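PDB 6IV9: Cas13d from uncultured Ruminococcus sp, which binds a CRISPR RNA in a binary complex and, through its two HEPN domains, controls maturation of that RNA and cleavage of target RNA. Local coordinates for residues 152-155 against 156-159; 162-166 against 167-171; 524-527 against 528-531; 551-554 against 555-558. The protein carries 2 engineered substitutions. All blocks are in the same frame, centred on the assembly; numbering follows the deposited sequence. Where two conformers were deposited one is given.

Contact 1: residues 152-155 against 156-159; sequences KSEL and EKRF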
loop_
_atom_site.group_PDB
_atom_site.type_symbol
_atom_site.label_atom_id
_atom_site.label_comp_id
_atom_site.label_asym_id
_atom_site.label_seq_id
_atom_site.Cartn_x
_atom_site.Cartn_y
_atom_site.Cartn_z
ATOM N N LYS A 152 13.260 22.221 -9.839
ATOM C CA LYS A 152 13.952 21.306 -10.775
ATOM C C LYS A 152 15.467 21.479 -10.671
ATOM O O LYS A 152 16.137 20.493 -10.602
ATOM C CB LYS A 152 13.510 21.639 -12.200
ATOM C CG LYS A 152 14.195 20.892 -13.325
ATOM C CD LYS A 152 13.564 21.217 -14.648
ATOM C CE LYS A 152 14.172 20.518 -15.839
ATOM N NZ LYS A 152 15.560 20.945 -16.095
ATOM N N SER A 153 15.968 22.706 -10.660
ATOM C CA SER A 153 17.437 22.899 -10.597
ATOM C C SER A 153 18.027 22.398 -9.279
ATOM O O SER A 153 19.043 21.757 -9.303
ATOM C CB SER A 153 17.790 24.318 -10.865
ATOM O OG SER A 153 17.485 24.636 -12.200
ATOM N N GLU A 154 17.391 22.718 -8.167
ATOM C CA GLU A 154 17.888 22.257 -6.856
ATOM C C GLU A 154 17.856 20.728 -6.818
ATOM O O GLU A 154 18.785 20.147 -6.333
ATOM C CB GLU A 154 16.981 22.789 -5.757
ATOM C CG GLU A 154 17.445 24.079 -5.144
ATOM C CD GLU A 154 18.948 24.303 -5.113
ATOM O OE1 GLU A 154 19.608 23.681 -4.290
ATOM O OE2 GLU A 154 19.429 25.094 -5.936
ATOM N N LEU A 155 16.789 20.122 -7.319
ATOM C CA LEU A 155 16.683 18.649 -7.315
ATOM C C LEU A 155 17.772 18.021 -8.188
ATOM O O LEU A 155 18.372 17.086 -7.747
ATOM C CB LEU A 155 15.280 18.256 -7.766
ATOM C CG LEU A 155 14.219 18.451 -6.691
ATOM C CD1 LEU A 155 12.822 18.386 -7.258
ATOM C CD2 LEU A 155 14.403 17.436 -5.591
ATOM N N GLU A 156 18.027 18.568 -9.370
ATOM C CA GLU A 156 19.071 18.002 -10.257
ATOM C C GLU A 156 20.421 18.088 -9.550
ATOM O O GLU A 156 21.160 17.140 -9.596
ATOM C CB GLU A 156 19.117 18.766 -11.576
ATOM C CG GLU A 156 17.918 18.499 -12.457
ATOM C CD GLU A 156 17.732 19.425 -13.644
ATOM O OE1 GLU A 156 16.921 19.107 -14.478
ATOM O OE2 GLU A 156 18.393 20.456 -13.703
ATOM N N LYS A 157 20.699 19.205 -8.904
ATOM C CA LYS A 157 21.994 19.316 -8.195
ATOM C C LYS A 157 22.083 18.262 -7.087
ATOM O O LYS A 157 23.092 17.627 -6.984
ATOM C CB LYS A 157 22.141 20.709 -7.596
ATOM C CG LYS A 157 22.303 21.821 -8.611
ATOM C CD LYS A 157 22.788 23.095 -7.984
ATOM C CE LYS A 157 21.735 24.171 -7.925
ATOM N NZ LYS A 157 22.101 25.222 -6.951
ATOM N N ARG A 158 21.020 18.074 -6.322
ATOM C CA ARG A 158 21.030 17.093 -5.214
ATOM C C ARG A 158 21.231 15.664 -5.734
ATOM O O ARG A 158 21.972 14.931 -5.120
ATOM C CB ARG A 158 19.724 17.230 -4.434
ATOM C CG ARG A 158 19.406 16.087 -3.485
ATOM C CD ARG A 158 18.020 16.192 -2.866
ATOM N NE ARG A 158 17.990 16.531 -1.454
ATOM C CZ ARG A 158 16.988 17.139 -0.832
ATOM N NH1 ARG A 158 15.819 16.540 -0.697
ATOM N NH2 ARG A 158 17.174 18.340 -0.312
ATOM N N PHE A 159 20.575 15.284 -6.824
ATOM C CA PHE A 159 20.679 13.886 -7.301
ATOM C C PHE A 159 21.799 13.655 -8.315
ATOM O O PHE A 159 22.264 12.552 -8.365
ATOM C CB PHE A 159 19.347 13.440 -7.901
ATOM C CG PHE A 159 18.265 13.259 -6.880
ATOM C CD1 PHE A 159 17.529 14.336 -6.443
ATOM C CD2 PHE A 159 18.009 12.023 -6.330
ATOM C CE1 PHE A 159 16.538 14.175 -5.499
ATOM C CE2 PHE A 159 17.019 11.866 -5.379
ATOM C CZ PHE A 159 16.291 12.944 -4.969
HETATM O O HOH W 1 17.508 22.839 -14.481
#

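Contact 2: residues 162-166 against 167-171; sequences KTFDD and NIHIQ. With nucleotides of chain B.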
loop_
_atom_site.group_PDB
_atom_site.type_symbol
_atom_site.label_atom_id
_atom_site.label_comp_id
_atom_site.label_asym_id
_atom_site.label_seq_id
_atom_site.Cartn_x
_atom_site.Cartn_y
_atom_site.Cartn_z
ATOM N N LYS A 162 24.662 18.521 -10.760
ATOM C CA LYS A 162 24.641 19.688 -11.672
ATOM C C LYS A 162 23.246 19.838 -12.277
ATOM O O LYS A 162 22.456 18.938 -12.121
ATOM C CB LYS A 162 25.675 19.514 -12.783
ATOM C CG LYS A 162 25.655 18.158 -13.458
ATOM C CD LYS A 162 26.500 18.100 -14.682
ATOM C CE LYS A 162 26.020 19.047 -15.752
ATOM N NZ LYS A 162 27.146 19.811 -16.334
ATOM N N THR A 163 22.973 20.978 -12.893
ATOM C CA THR A 163 21.680 21.219 -13.574
ATOM C C THR A 163 21.768 20.711 -15.013
ATOM O O THR A 163 22.862 20.578 -15.498
ATOM C CB THR A 163 21.276 22.691 -13.512
ATOM O OG1 THR A 163 22.183 23.415 -14.335
ATOM C CG2 THR A 163 21.281 23.224 -12.100
ATOM N N PHE A 164 20.626 20.491 -15.648
ATOM C CA PHE A 164 20.606 19.978 -17.030
ATOM C C PHE A 164 19.594 20.754 -17.850
ATOM O O PHE A 164 18.566 21.114 -17.325
ATOM C CB PHE A 164 20.213 18.504 -17.048
ATOM C CG PHE A 164 21.254 17.605 -16.449
ATOM C CD1 PHE A 164 22.265 17.086 -17.227
ATOM C CD2 PHE A 164 21.250 17.322 -15.102
ATOM C CE1 PHE A 164 23.236 16.279 -16.675
ATOM C CE2 PHE A 164 22.221 16.510 -14.551
ATOM C CZ PHE A 164 23.207 15.993 -15.339
ATOM N N ASP A 165 19.878 20.901 -19.138
ATOM C CA ASP A 165 18.953 21.573 -20.077
ATOM C C ASP A 165 18.091 20.522 -20.777
ATOM O O ASP A 165 18.062 20.482 -21.976
ATOM C CB ASP A 165 19.695 22.458 -21.062
ATOM C CG ASP A 165 19.065 23.823 -21.026
ATOM O OD1 ASP A 165 19.765 24.775 -20.609
ATOM O OD2 ASP A 165 17.861 23.899 -21.321
ATOM N N ASP A 166 17.439 19.697 -19.984
ATOM C CA ASP A 166 16.553 18.623 -20.459
ATOM C C ASP A 166 15.498 18.383 -19.385
ATOM O O ASP A 166 15.647 18.841 -18.280
ATOM C CB ASP A 166 17.323 17.367 -20.850
ATOM C CG ASP A 166 17.934 16.605 -19.693
ATOM O OD1 ASP A 166 17.222 16.330 -18.753
ATOM O OD2 ASP A 166 19.101 16.287 -19.774
ATOM N N ASN A 167 14.448 17.696 -19.765
ATOM C CA ASN A 167 13.340 17.411 -18.828
ATOM C C ASN A 167 13.366 15.936 -18.433
ATOM O O ASN A 167 12.370 15.467 -17.959
ATOM C CB ASN A 167 12.003 17.815 -19.440
ATOM C CG ASN A 167 11.556 16.848 -20.505
ATOM O OD1 ASN A 167 12.354 16.138 -21.068
ATOM N ND2 ASN A 167 10.270 16.816 -20.760
ATOM N N ILE A 168 14.440 15.233 -18.756
ATOM C CA ILE A 168 14.550 13.777 -18.466
ATOM C C ILE A 168 14.969 13.506 -17.022
ATOM O O ILE A 168 14.388 12.650 -16.408
ATOM C CB ILE A 168 15.501 13.100 -19.461
ATOM C CG1 ILE A 168 15.290 13.601 -20.891
ATOM C CG2 ILE A 168 15.383 11.596 -19.364
ATOM C CD1 ILE A 168 16.184 12.957 -21.905
ATOM N N HIS A 169 15.968 14.221 -16.531
ATOM C CA HIS A 169 16.477 13.968 -15.162
ATOM C C HIS A 169 15.388 14.223 -14.117
ATOM O O HIS A 169 15.282 13.453 -13.206
ATOM C CB HIS A 169 17.726 14.807 -14.884
ATOM C CG HIS A 169 18.870 14.512 -15.783
ATOM N ND1 HIS A 169 18.922 14.958 -17.068
ATOM C CD2 HIS A 169 20.003 13.830 -15.583
ATOM C CE1 HIS A 169 20.034 14.566 -17.618
ATOM N NE2 HIS A 169 20.708 13.886 -16.736
ATOM N N ILE A 170 14.628 15.292 -14.283
ATOM C CA ILE A 170 13.564 15.667 -13.314
ATOM C C ILE A 170 12.495 14.570 -13.252
ATOM O O ILE A 170 11.945 14.371 -12.204
ATOM C CB ILE A 170 13.009 17.075 -13.597
ATOM C CG1 ILE A 170 12.239 17.621 -12.397
ATOM C CG2 ILE A 170 12.217 17.147 -14.885
ATOM C CD1 ILE A 170 13.017 17.543 -11.125
ATOM N N GLN A 171 12.183 13.954 -14.382
ATOM C CA GLN A 171 11.165 12.880 -14.400
ATOM C C GLN A 171 11.670 11.676 -13.588
ATOM O O GLN A 171 10.901 11.091 -12.871
ATOM C CB GLN A 171 10.767 12.564 -15.835
ATOM C CG GLN A 171 10.086 13.724 -16.543
ATOM C CD GLN A 171 9.602 13.324 -17.911
ATOM O OE1 GLN A 171 8.776 12.448 -18.065
ATOM N NE2 GLN A 171 10.148 13.965 -18.920
ATOM P P C B 24 4.748 13.712 -13.501
ATOM O OP1 C B 24 4.968 13.413 -12.080
ATOM O OP2 C B 24 3.497 14.138 -14.064
ATOM O "O5'" C B 24 5.756 14.899 -13.866
ATOM C "C5'" C B 24 6.915 15.136 -13.063
ATOM C "C4'" C B 24 7.726 16.275 -13.627
ATOM O "O4'" C B 24 8.347 15.880 -14.878
ATOM C "C3'" C B 24 6.931 17.492 -13.983
ATOM O "O3'" C B 24 6.718 18.241 -12.822
ATOM C "C2'" C B 24 7.865 18.188 -14.970
ATOM O "O2'" C B 24 8.906 18.881 -14.306
ATOM C "C1'" C B 24 8.370 16.997 -15.760
ATOM N N1 C B 24 7.593 16.657 -16.983
ATOM C C2 C B 24 7.955 17.269 -18.197
ATOM O O2 C B 24 8.878 18.101 -18.193
ATOM N N3 C B 24 7.266 16.965 -19.323
ATOM C C4 C B 24 6.303 16.029 -19.285
ATOM N N4 C B 24 5.693 15.697 -20.426
ATOM C C5 C B 24 5.935 15.375 -18.071
ATOM C C6 C B 24 6.592 15.727 -16.953
ATOM P P U B 23 3.380 12.460 -19.784
ATOM O OP1 U B 23 4.606 12.263 -20.576
ATOM O OP2 U B 23 2.246 11.569 -19.909
ATOM O "O5'" U B 23 3.871 12.416 -18.261
ATOM C "C5'" U B 23 2.968 12.190 -17.153
ATOM C "C4'" U B 23 3.776 11.627 -15.983
ATOM O "O4'" U B 23 4.192 10.291 -16.364
ATOM C "C3'" U B 23 5.083 12.388 -15.706
ATOM O "O3'" U B 23 5.311 12.473 -14.316
ATOM C "C2'" U B 23 6.144 11.528 -16.347
ATOM O "O2'" U B 23 7.462 11.731 -15.836
ATOM C "C1'" U B 23 5.577 10.121 -16.134
ATOM N N1 U B 23 6.113 9.190 -17.138
ATOM C C2 U B 23 6.946 8.169 -16.717
ATOM O O2 U B 23 7.229 7.991 -15.562
ATOM N N3 U B 23 7.467 7.395 -17.723
ATOM C C4 U B 23 7.270 7.534 -19.057
ATOM O O4 U B 23 7.837 6.767 -19.834
ATOM C C5 U B 23 6.378 8.593 -19.421
ATOM C C6 U B 23 5.837 9.357 -18.470
HETATM O O HOH W 2 15.826 17.284 -15.968
#

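Contact 3: residues 524-527 against 528-531; sequences KFDN and IKEF. With nucleotides of chain B.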
loop_
_atom_site.group_PDB
_atom_site.type_symbol
_atom_site.label_atom_id
_atom_site.label_comp_id
_atom_site.label_asym_id
_atom_site.label_seq_id
_atom_site.Cartn_x
_atom_site.Cartn_y
_atom_site.Cartn_z
ATOM N N LYS A 524 7.832 2.651 -9.484
ATOM C CA LYS A 524 8.834 3.740 -9.458
ATOM C C LYS A 524 10.212 3.226 -9.889
ATOM O O LYS A 524 10.838 3.874 -10.682
ATOM C CB LYS A 524 8.834 4.421 -8.093
ATOM C CG LYS A 524 7.484 4.944 -7.636
ATOM C CD LYS A 524 6.724 5.692 -8.683
ATOM C CE LYS A 524 5.287 5.961 -8.303
ATOM N NZ LYS A 524 4.659 6.954 -9.196
ATOM N N PHE A 525 10.649 2.084 -9.380
ATOM C CA PHE A 525 11.969 1.543 -9.790
ATOM C C PHE A 525 11.962 1.223 -11.289
ATOM O O PHE A 525 12.934 1.445 -11.941
ATOM C CB PHE A 525 12.375 0.355 -8.923
ATOM C CG PHE A 525 12.957 0.727 -7.586
ATOM C CD1 PHE A 525 14.250 1.188 -7.477
ATOM C CD2 PHE A 525 12.211 0.619 -6.435
ATOM C CE1 PHE A 525 14.779 1.530 -6.248
ATOM C CE2 PHE A 525 12.746 0.961 -5.209
ATOM C CZ PHE A 525 14.031 1.406 -5.116
ATOM N N ASP A 526 10.857 0.704 -11.792
ATOM C CA ASP A 526 10.742 0.361 -13.227
ATOM C C ASP A 526 10.893 1.640 -14.055
ATOM O O ASP A 526 11.579 1.615 -15.048
ATOM C CB ASP A 526 9.400 -0.306 -13.484
ATOM C CG ASP A 526 9.352 -1.215 -14.696
ATOM O OD1 ASP A 526 10.378 -1.441 -15.295
ATOM O OD2 ASP A 526 8.274 -1.701 -14.996
ATOM N N ASN A 527 10.259 2.720 -13.624
ATOM C CA ASN A 527 10.363 4.014 -14.338
ATOM C C ASN A 527 11.799 4.538 -14.283
ATOM O O ASN A 527 12.303 4.981 -15.288
ATOM C CB ASN A 527 9.417 5.049 -13.745
ATOM C CG ASN A 527 7.982 4.799 -14.138
ATOM O OD1 ASN A 527 7.720 4.200 -15.156
ATOM N ND2 ASN A 527 7.056 5.246 -13.324
ATOM N N ILE A 528 12.412 4.467 -13.112
ATOM C CA ILE A 528 13.794 4.978 -12.933
ATOM C C ILE A 528 14.728 4.177 -13.837
ATOM O O ILE A 528 15.534 4.769 -14.496
ATOM C CB ILE A 528 14.205 4.897 -11.455
ATOM C CG1 ILE A 528 13.373 5.839 -10.581
ATOM C CG2 ILE A 528 15.692 5.136 -11.307
ATOM C CD1 ILE A 528 13.403 5.529 -9.121
ATOM N N LYS A 529 14.568 2.867 -13.881
ATOM C CA LYS A 529 15.454 2.052 -14.746
ATOM C C LYS A 529 15.274 2.474 -16.215
ATOM O O LYS A 529 16.256 2.551 -16.909
ATOM C CB LYS A 529 15.276 0.563 -14.463
ATOM C CG LYS A 529 14.097 -0.111 -15.111
ATOM C CD LYS A 529 14.497 -1.077 -16.181
ATOM C CE LYS A 529 13.316 -1.774 -16.802
ATOM N NZ LYS A 529 12.281 -0.823 -17.258
ATOM N N GLU A 530 14.043 2.730 -16.634
ATOM C CA GLU A 530 13.771 3.151 -18.030
ATOM C C GLU A 530 14.373 4.530 -18.322
ATOM O O GLU A 530 14.921 4.688 -19.368
ATOM C CB GLU A 530 12.282 3.065 -18.340
ATOM C CG GLU A 530 11.986 2.698 -19.773
ATOM C CD GLU A 530 12.643 1.433 -20.305
ATOM O OE1 GLU A 530 12.866 0.506 -19.537
ATOM O OE2 GLU A 530 12.906 1.393 -21.494
ATOM N N PHE A 531 14.249 5.485 -17.411
ATOM C CA PHE A 531 14.836 6.825 -17.645
ATOM C C PHE A 531 16.360 6.721 -17.769
ATOM O O PHE A 531 16.914 7.377 -18.621
ATOM C CB PHE A 531 14.381 7.828 -16.587
ATOM C CG PHE A 531 13.001 8.365 -16.831
ATOM C CD1 PHE A 531 12.704 9.056 -17.989
ATOM C CD2 PHE A 531 11.985 8.134 -15.932
ATOM C CE1 PHE A 531 11.427 9.521 -18.231
ATOM C CE2 PHE A 531 10.711 8.611 -16.170
ATOM C CZ PHE A 531 10.436 9.305 -17.316
ATOM P P U B 23 3.380 12.460 -19.784
ATOM O OP1 U B 23 4.606 12.263 -20.576
ATOM O OP2 U B 23 2.246 11.569 -19.909
ATOM O "O5'" U B 23 3.871 12.416 -18.261
ATOM C "C5'" U B 23 2.968 12.190 -17.153
ATOM C "C4'" U B 23 3.776 11.627 -15.983
ATOM O "O4'" U B 23 4.192 10.291 -16.364
ATOM C "C3'" U B 23 5.083 12.388 -15.706
ATOM O "O3'" U B 23 5.311 12.473 -14.316
ATOM C "C2'" U B 23 6.144 11.528 -16.347
ATOM O "O2'" U B 23 7.462 11.731 -15.836
ATOM C "C1'" U B 23 5.577 10.121 -16.134
ATOM N N1 U B 23 6.113 9.190 -17.138
ATOM C C2 U B 23 6.946 8.169 -16.717
ATOM O O2 U B 23 7.229 7.991 -15.562
ATOM N N3 U B 23 7.467 7.395 -17.723
ATOM C C4 U B 23 7.270 7.534 -19.057
ATOM O O4 U B 23 7.837 6.767 -19.834
ATOM C C5 U B 23 6.378 8.593 -19.421
ATOM C C6 U B 23 5.837 9.357 -18.470
#

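Contact 4: residues 551-554 against 555-558; sequences KLFN and DSQR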
loop_
_atom_site.group_PDB
_atom_site.type_symbol
_atom_site.label_atom_id
_atom_site.label_comp_id
_atom_site.label_asym_id
_atom_site.label_seq_id
_atom_site.Cartn_x
_atom_site.Cartn_y
_atom_site.Cartn_z
ATOM N N LYS A 551 23.430 5.944 -5.456
ATOM C CA LYS A 551 24.091 4.926 -6.312
ATOM C C LYS A 551 23.240 3.663 -6.432
ATOM O O LYS A 551 23.345 2.981 -7.417
ATOM C CB LYS A 551 25.436 4.533 -5.719
ATOM C CG LYS A 551 26.436 5.662 -5.695
ATOM C CD LYS A 551 26.655 6.224 -7.052
ATOM C CE LYS A 551 28.043 6.795 -7.226
ATOM N NZ LYS A 551 28.036 7.796 -8.311
ATOM N N LEU A 552 22.378 3.420 -5.457
ATOM C CA LEU A 552 21.518 2.215 -5.445
ATOM C C LEU A 552 20.642 2.192 -6.696
ATOM O O LEU A 552 20.442 1.147 -7.228
ATOM C CB LEU A 552 20.627 2.250 -4.206
ATOM C CG LEU A 552 19.556 1.171 -4.169
ATOM C CD1 LEU A 552 20.149 -0.156 -3.791
ATOM C CD2 LEU A 552 18.438 1.544 -3.227
ATOM N N PHE A 553 20.216 3.357 -7.178
ATOM C CA PHE A 553 19.293 3.498 -8.337
ATOM C C PHE A 553 19.911 2.994 -9.637
ATOM O O PHE A 553 19.214 2.677 -10.567
ATOM C CB PHE A 553 18.714 4.902 -8.407
ATOM C CG PHE A 553 17.712 5.108 -7.319
ATOM C CD1 PHE A 553 16.484 4.490 -7.385
ATOM C CD2 PHE A 553 18.025 5.841 -6.198
ATOM C CE1 PHE A 553 15.568 4.651 -6.369
ATOM C CE2 PHE A 553 17.103 6.003 -5.186
ATOM C CZ PHE A 553 15.881 5.403 -5.275
ATOM N N ASN A 554 21.225 2.824 -9.652
ATOM C CA ASN A 554 21.887 2.242 -10.845
ATOM C C ASN A 554 21.441 0.783 -11.002
ATOM O O ASN A 554 21.553 0.255 -12.087
ATOM C CB ASN A 554 23.402 2.390 -10.796
ATOM C CG ASN A 554 23.844 3.818 -11.004
ATOM O OD1 ASN A 554 23.369 4.486 -11.902
ATOM N ND2 ASN A 554 24.729 4.293 -10.160
ATOM N N ASP A 555 20.965 0.170 -9.926
ATOM C CA ASP A 555 20.538 -1.250 -9.930
ATOM C C ASP A 555 19.007 -1.343 -9.978
ATOM O O ASP A 555 18.476 -2.371 -9.618
ATOM C CB ASP A 555 21.124 -1.999 -8.738
ATOM C CG ASP A 555 22.001 -3.167 -9.134
ATOM O OD1 ASP A 555 22.002 -3.525 -10.315
ATOM O OD2 ASP A 555 22.652 -3.718 -8.253
ATOM N N SER A 556 18.375 -0.302 -10.512
ATOM C CA SER A 556 16.901 -0.156 -10.546
ATOM C C SER A 556 16.262 -1.325 -11.277
ATOM O O SER A 556 15.218 -1.781 -10.856
ATOM C CB SER A 556 16.477 1.147 -11.116
ATOM O OG SER A 556 16.639 2.154 -10.166
ATOM N N GLN A 557 16.856 -1.734 -12.394
ATOM C CA GLN A 557 16.321 -3.089 -13.026
ATOM C C GLN A 557 16.190 -4.356 -12.171
ATOM O O GLN A 557 15.199 -5.009 -12.116
ATOM C CB GLN A 557 17.076 -3.379 -14.323
ATOM C CG GLN A 557 16.530 -4.576 -15.085
ATOM C CD GLN A 557 15.104 -4.382 -15.547
ATOM O OE1 GLN A 557 14.142 -4.735 -14.861
ATOM N NE2 GLN A 557 14.950 -3.820 -16.732
ATOM N N ARG A 558 17.264 -4.633 -11.451
ATOM C CA ARG A 558 17.338 -5.770 -10.519
ATOM C C ARG A 558 16.361 -5.524 -9.363
ATOM O O ARG A 558 15.641 -6.423 -9.018
ATOM C CB ARG A 558 18.764 -5.851 -9.988
ATOM C CG ARG A 558 18.972 -6.986 -9.012
ATOM C CD ARG A 558 20.419 -7.222 -8.694
ATOM N NE ARG A 558 20.482 -8.390 -7.860
ATOM C CZ ARG A 558 21.581 -8.848 -7.320
ATOM N NH1 ARG A 558 22.745 -8.377 -7.716
ATOM N NH2 ARG A 558 21.520 -9.766 -6.387
HETATM O O HOH W 3 19.155 -0.282 -13.443
#

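Contact 1: residues 152-155 against 156-159
Lys152 and Glu156, a turn apart in the short helix 152-160, form a salt bridge in which NZ of Lys152 lies 2.8 Å from OE1 of Glu156. The ammonium comes to the syn side of that oxygen, 22° out of the carboxylate plane. The lysine chain is extended as far as CE and bends at its last torsion (chi4 -66°), which turns NZ back toward the carboxylate. The tight side is apolar. Leu155 and Phe159 lie alongside each other, pointing the same way, with CD2 of Leu155 3.9 Å from CE1 of Phe159, and O of Leu155 sits in the ring plane, 3.2 Å from CD1 of Phe159. Ile170, Ile173 and Ile176 of helix 168-197 and Leu758 of helix 713-760 pack against this pair. The loose side carries Lys157, an exposed residue whose NZ reaches OE2 of Glu154 at 2.9 Å. At the first salt bridge, a water donates to OE2 of Glu156 at 2.7 Å, accepts from NZ of Lys152 and is hydrogen-bonded to OG of Ser153. NZ of Lys152 also donates to O of Asp166, and OE2 of Glu156 accepts from N of Phe164. With a leucine in place of Glu156, the ammonium of Lys152 would probably lose its anionic mate, and N of Phe164 its acceptor. As deposited, both oxygens of the buried Glu156 have donors, consistent with an ionised carboxylate.

Contact 2: residues 162-166 against 167-171
Asp166 and His169 are joined by a His-carboxylate hydrogen bond that accompanies an Asx turn where the loop after helix 152-160 enters helix 168-197. Among the polar contacts, ND1 of His169 donates to OD1 of Asp166 at 2.8 Å, on the syn lone pair and within the imidazole plane, so that carboxylate and ring are nearly coplanar (13°). OD1 of Asp166 also receives N of Ile168 at 3.0 Å, on its anti side but tilted well out of the carboxylate plane, which closes the Asx turn, and a weak bond from N of His169. A chi1 of 70° holds the carboxylate of Asp166 between its own N and carbonyl carbon, facing these donors. The aromatic contact is a face-to-face stack of Phe164 on His169, centroids 3.6 Å apart, NE2 of His169 over the phenyl centre. A bond from NE2 to O of Glu543 further fixes the imidazole. Toward the RNA, ND2 of Asn167 bonds weakly to O2 of C24 of chain B, while its OD1 takes N of Val65. The amide of Gln171 works at both ends: NE2 donates to O of Asn167 at 2.8 Å, and OE1 accepts from O2' of U23 of chain B at 2.7 Å.

Contact 3: residues 524-527 against 528-531
Lys529 doubles back along its helix to reach Asp526, three residues earlier. Its CB lies 3.6 Å from O of Phe525. CG, placed between the backbone N and the carbonyl carbon (chi1 81°), is brought to 3.1 Å from O of Asp526. CD passes that same carbonyl more distantly, and CE comes alongside the aspartate, 3.3 Å from OD1 of Asp526. At the tip, NZ of Lys529 meets OD1 of Asp526 at 2.8 Å, nearly in line with the C-O bond, and on another side takes the anti lone pair of OE1 of Glu530 at 2.7 Å. A weak bond to O of Asp526 adds a third acceptor. The result is a salt-bridge network on helix 511-535, one cation shared by two carboxylates. A methionine in place of Lys529 would probably leave the like charges of Asp526 and Glu530, OD1 to OE1 5.3 Å apart, without the ammonium between them. Another part of the helix surface meets the CRISPR RNA. The ring of Phe531 leans on the base of U23 of chain B, CZ of Phe531 lying 3.6 Å from N3 of the base. Asn527 also borders this uracil, but its ND2 is bonded to OD1 of Asn175.

Contact 4: residues 551-554 against 555-558
The Phe553 ring meets Ser556 at its edge, OG of Ser556 lying near the ring plane and 3.6 Å from CD1 of Phe553. Around the same ring, Phe525 of helix 511-535 packs with its plane only slightly turned, Tyr304 makes an edge-to-face contact, and Ile176 and Ile179 of helix 168-197 touch it as well. The backbone here is a 3-10 turn, residues 551-554, that runs directly into helix 556-570, with Asp555 at the N-cap position. The carboxylate of Asp555 makes no capping bond, and the join is held by the main chain and by the serine. N of Asp555 donates to O of Leu552 at 2.9 Å, a three-residue spacing that continues the one between N of Asn554 and O of Lys551. One step on, O of Phe553 is gripped twice by Ser556. N of Ser556 reaches it at 3.1 Å from well above the carbonyl plane, 67° out, whereas OG of Ser556 donates at 2.7 Å from only 16° off that plane. The hydroxyl can do this because OG stands beside its own backbone N (chi1 -77°), the side on which the Phe553 carbonyl lies. Ser556 packs by OG on CG2 of Ile528 and by CB on CB of Lys529, which sets the start of the new helix against helix 511-535. Asn554 is on the exposed side, and there a water donates to O of Asn554 at 2.8 Å.

In the fold
Contacts 1 and 2 lie 8 Å apart between centres and are tied together: OE2 of Glu156 is hydrogen-bonded to N of Phe164 at 3.0 Å, and NZ of Lys152 is hydrogen-bonded to O of Asp166. Contacts 3 and 4, 9 Å apart between centres, pack helix 511-535 on helix 556-570. The two pairs are bridged where Gln171 of contact 2 meets Phe531 of contact 3, their CB and CZ 3.6 Å apart, beside U23 of chain B. Contacts 2 and 3 therefore line the CRISPR RNA, whereas contact 4 stays about 12 Å from it at nearest atoms. The side chain of Lys524 in contact 3 is about 6 Å from a bound magnesium ion.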